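Local coordinates for sugar ABC transporter, periplasmic sugar-binding protein (Caulobacter crescentus, PDB 4IRX) that binds myo-inositol in the cleft between its two lobes, as the periplasmic sugar-binding component of an ABC transporter for nutrient uptake, at residues A121-V124 and V125-P129. Residues are numbered along the deposited sequence; the frame is centred on the assembly and turned at random.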
ATOM      1  N   ALA A 121      -2.959  15.306  -3.531  1.00  9.43           N
ATOM      2  CA  ALA A 121      -2.462  16.670  -3.693  1.00  7.88           C
ATOM      3  C   ALA A 121      -3.464  17.548  -4.452  1.00  9.46           C
ATOM      4  O   ALA A 121      -3.609  18.728  -4.136  1.00  8.95           O
ATOM      5  CB  ALA A 121      -1.082  16.667  -4.429  1.00 10.26           C
ATOM      6  N   ASP A 122      -4.132  16.977  -5.452  1.00  8.32           N
ATOM      7  CA  ASP A 122      -5.116  17.729  -6.240  1.00 10.49           C
ATOM      8  C   ASP A 122      -6.267  18.142  -5.339  1.00  9.72           C
ATOM      9  O   ASP A 122      -6.794  19.249  -5.475  1.00 11.33           O
ATOM     10  CB  ASP A 122      -5.619  16.944  -7.469  1.00 10.74           C
ATOM     11  CG  ASP A 122      -4.608  16.894  -8.606  1.00 12.00           C
ATOM     12  OD1 ASP A 122      -3.603  17.634  -8.590  1.00 13.95           O
ATOM     13  OD2 ASP A 122      -4.822  16.062  -9.521  1.00 17.24           O
ATOM     14  N   TRP A 123      -6.638  17.272  -4.408  1.00  9.53           N
ATOM     15  CA  TRP A 123      -7.629  17.633  -3.407  1.00  9.37           C
ATOM     16  C   TRP A 123      -7.195  18.847  -2.587  1.00 10.47           C
ATOM     17  O   TRP A 123      -8.005  19.757  -2.310  1.00 10.11           O
ATOM     18  CB  TRP A 123      -7.989  16.440  -2.485  1.00 10.43           C
ATOM     19  CG  TRP A 123      -8.993  16.821  -1.430  1.00 11.34           C
ATOM     20  CD1 TRP A 123     -10.350  16.723  -1.492  1.00 16.16           C
ATOM     21  CD2 TRP A 123      -8.687  17.410  -0.164  1.00 16.41           C
ATOM     22  NE1 TRP A 123     -10.913  17.214  -0.329  1.00 17.80           N
ATOM     23  CE2 TRP A 123      -9.910  17.636   0.506  1.00 17.41           C
ATOM     24  CE3 TRP A 123      -7.498  17.762   0.471  1.00 17.22           C
ATOM     25  CZ2 TRP A 123      -9.969  18.208   1.789  1.00 17.21           C
ATOM     26  CZ3 TRP A 123      -7.558  18.326   1.752  1.00 20.22           C
ATOM     27  CH2 TRP A 123      -8.784  18.537   2.387  1.00 20.08           C
ATOM     28  N   VAL A 124      -5.933  18.864  -2.168  1.00  8.45           N
ATOM     29  CA  VAL A 124      -5.416  19.996  -1.403  1.00  9.34           C
ATOM     30  C   VAL A 124      -5.509  21.282  -2.240  1.00 10.63           C
ATOM     31  O   VAL A 124      -5.973  22.312  -1.759  1.00 10.08           O
ATOM     32  CB  VAL A 124      -3.947  19.776  -0.950  1.00  8.03           C
ATOM     33  CG1 VAL A 124      -3.425  21.028  -0.258  1.00 10.76           C
ATOM     34  CG2 VAL A 124      -3.864  18.537  -0.041  1.00 12.81           C
ATOM     35  N   VAL A 125      -5.078  21.208  -3.502  1.00 10.85           N
ATOM     36  CA  VAL A 125      -5.029  22.399  -4.338  1.00 12.10           C
ATOM     37  C   VAL A 125      -6.443  22.912  -4.615  1.00 11.59           C
ATOM     38  O   VAL A 125      -6.692  24.111  -4.620  1.00 12.03           O
ATOM     39  CB  VAL A 125      -4.226  22.141  -5.614  1.00 10.30           C
ATOM     40  CG1 VAL A 125      -4.296  23.368  -6.544  1.00 15.11           C
ATOM     41  CG2 VAL A 125      -2.798  21.842  -5.250  1.00 12.53           C
ATOM     42  N   LYS A 126      -7.400  22.009  -4.775  1.00  9.61           N
ATOM     43  CA  LYS A 126      -8.782  22.427  -5.011  1.00 10.97           C
ATOM     44  C   LYS A 126      -9.399  23.034  -3.752  1.00 13.80           C
ATOM     45  O   LYS A 126     -10.147  24.018  -3.812  1.00 13.52           O
ATOM     46  CB  LYS A 126      -9.623  21.247  -5.503  1.00 17.45           C
ATOM     47  CG  LYS A 126     -11.127  21.503  -5.472  1.00 18.61           C
ATOM     48  CD  LYS A 126     -11.886  20.340  -6.092  1.00 34.86           C
ATOM     49  CE  LYS A 126     -13.388  20.518  -5.947  1.00 47.05           C
ATOM     50  NZ  LYS A 126     -14.125  19.327  -6.464  1.00 46.96           N
ATOM     51  N   THR A 127      -9.071  22.449  -2.605  1.00 11.17           N
ATOM     52  CA  THR A 127      -9.670  22.824  -1.327  1.00 11.52           C
ATOM     53  C   THR A 127      -9.050  24.089  -0.743  1.00 10.54           C
ATOM     54  O   THR A 127      -9.699  24.828  -0.003  1.00 11.52           O
ATOM     55  CB  THR A 127      -9.547  21.628  -0.340  1.00 12.14           C
ATOM     56  OG1 THR A 127     -10.241  20.512  -0.910  1.00 13.70           O
ATOM     57  CG2 THR A 127     -10.128  21.948   1.038  1.00 15.49           C
ATOM     58  N   TYR A 128      -7.796  24.359  -1.103  1.00 10.63           N
ATOM     59  CA  TYR A 128      -7.081  25.518  -0.590  1.00 10.05           C
ATOM     60  C   TYR A 128      -6.538  26.363  -1.732  1.00 12.63           C
ATOM     61  O   TYR A 128      -5.338  26.390  -1.967  1.00 11.33           O
ATOM     62  CB  TYR A 128      -5.942  25.061   0.331  1.00 10.93           C
ATOM     63  CG  TYR A 128      -6.421  24.430   1.622  1.00 13.03           C
ATOM     64  CD1 TYR A 128      -6.671  23.067   1.706  1.00 12.89           C
ATOM     65  CD2 TYR A 128      -6.647  25.207   2.745  1.00 13.22           C
ATOM     66  CE1 TYR A 128      -7.097  22.484   2.894  1.00 14.03           C
ATOM     67  CE2 TYR A 128      -7.084  24.634   3.937  1.00 14.40           C
ATOM     68  CZ  TYR A 128      -7.301  23.275   3.989  1.00 14.99           C
ATOM     69  OH  TYR A 128      -7.737  22.706   5.169  1.00 17.08           O
ATOM     70  N   PRO A 129      -7.424  27.045  -2.476  1.00 11.05           N
ATOM     71  CA  PRO A 129      -6.884  27.675  -3.691  1.00 12.86           C
ATOM     72  C   PRO A 129      -5.926  28.830  -3.467  1.00 14.50           C
ATOM     73  O   PRO A 129      -5.264  29.217  -4.436  1.00 15.87           O
ATOM     74  CB  PRO A 129      -8.133  28.118  -4.473  1.00 17.74           C
ATOM     75  CG  PRO A 129      -9.276  28.003  -3.526  1.00 20.38           C
ATOM     76  CD  PRO A 129      -8.895  27.029  -2.432  1.00 13.17           C
TER
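The indole of Trp123 carries Thr127 over one face. Thr127 OG1 sits above the middle of the ring system, 3.2 Å from Trp123 CE2. Thr127 CB adds a CH-pi contact, 4.0 Å from the centroid of the six-membered ring and 9° off its normal. Trp123 CH2 meets the edge of the Tyr128 ring, 4.3 Å from Tyr128 CE1. Val124 O also lies at that edge, in the plane of the phenol ring. Trp123 CG stands anti to the backbone N (chi1 179°), beside the carbonyl carbon, and this lays the indole against Thr127, one turn on. Trp123 O takes two bonds, from Thr127 N and from Thr127 OG1 at 2.7 Å, and they arrive from opposite faces of the carbonyl plane. The bond to Trp123 O fixes the hydroxyl, which lies over the indole face. This is the C-terminal turn of helix 113-127, in a lobe of the periplasmic binding protein fold. The helix packs on the parallel sheet there: Trp123 touches Val197, Lys224 and Ile226, and Val124 touches Val197 and Leu199. Without the indole, as with an alanine here, Thr127 would probably lose its aromatic platform and a gap would open against these strands. Tyr128 leaves helical geometry, yet its N still bonds Val124 O at 2.8 Å. Val124 CG1 approaches Tyr128 CD1 to 4.3 Å.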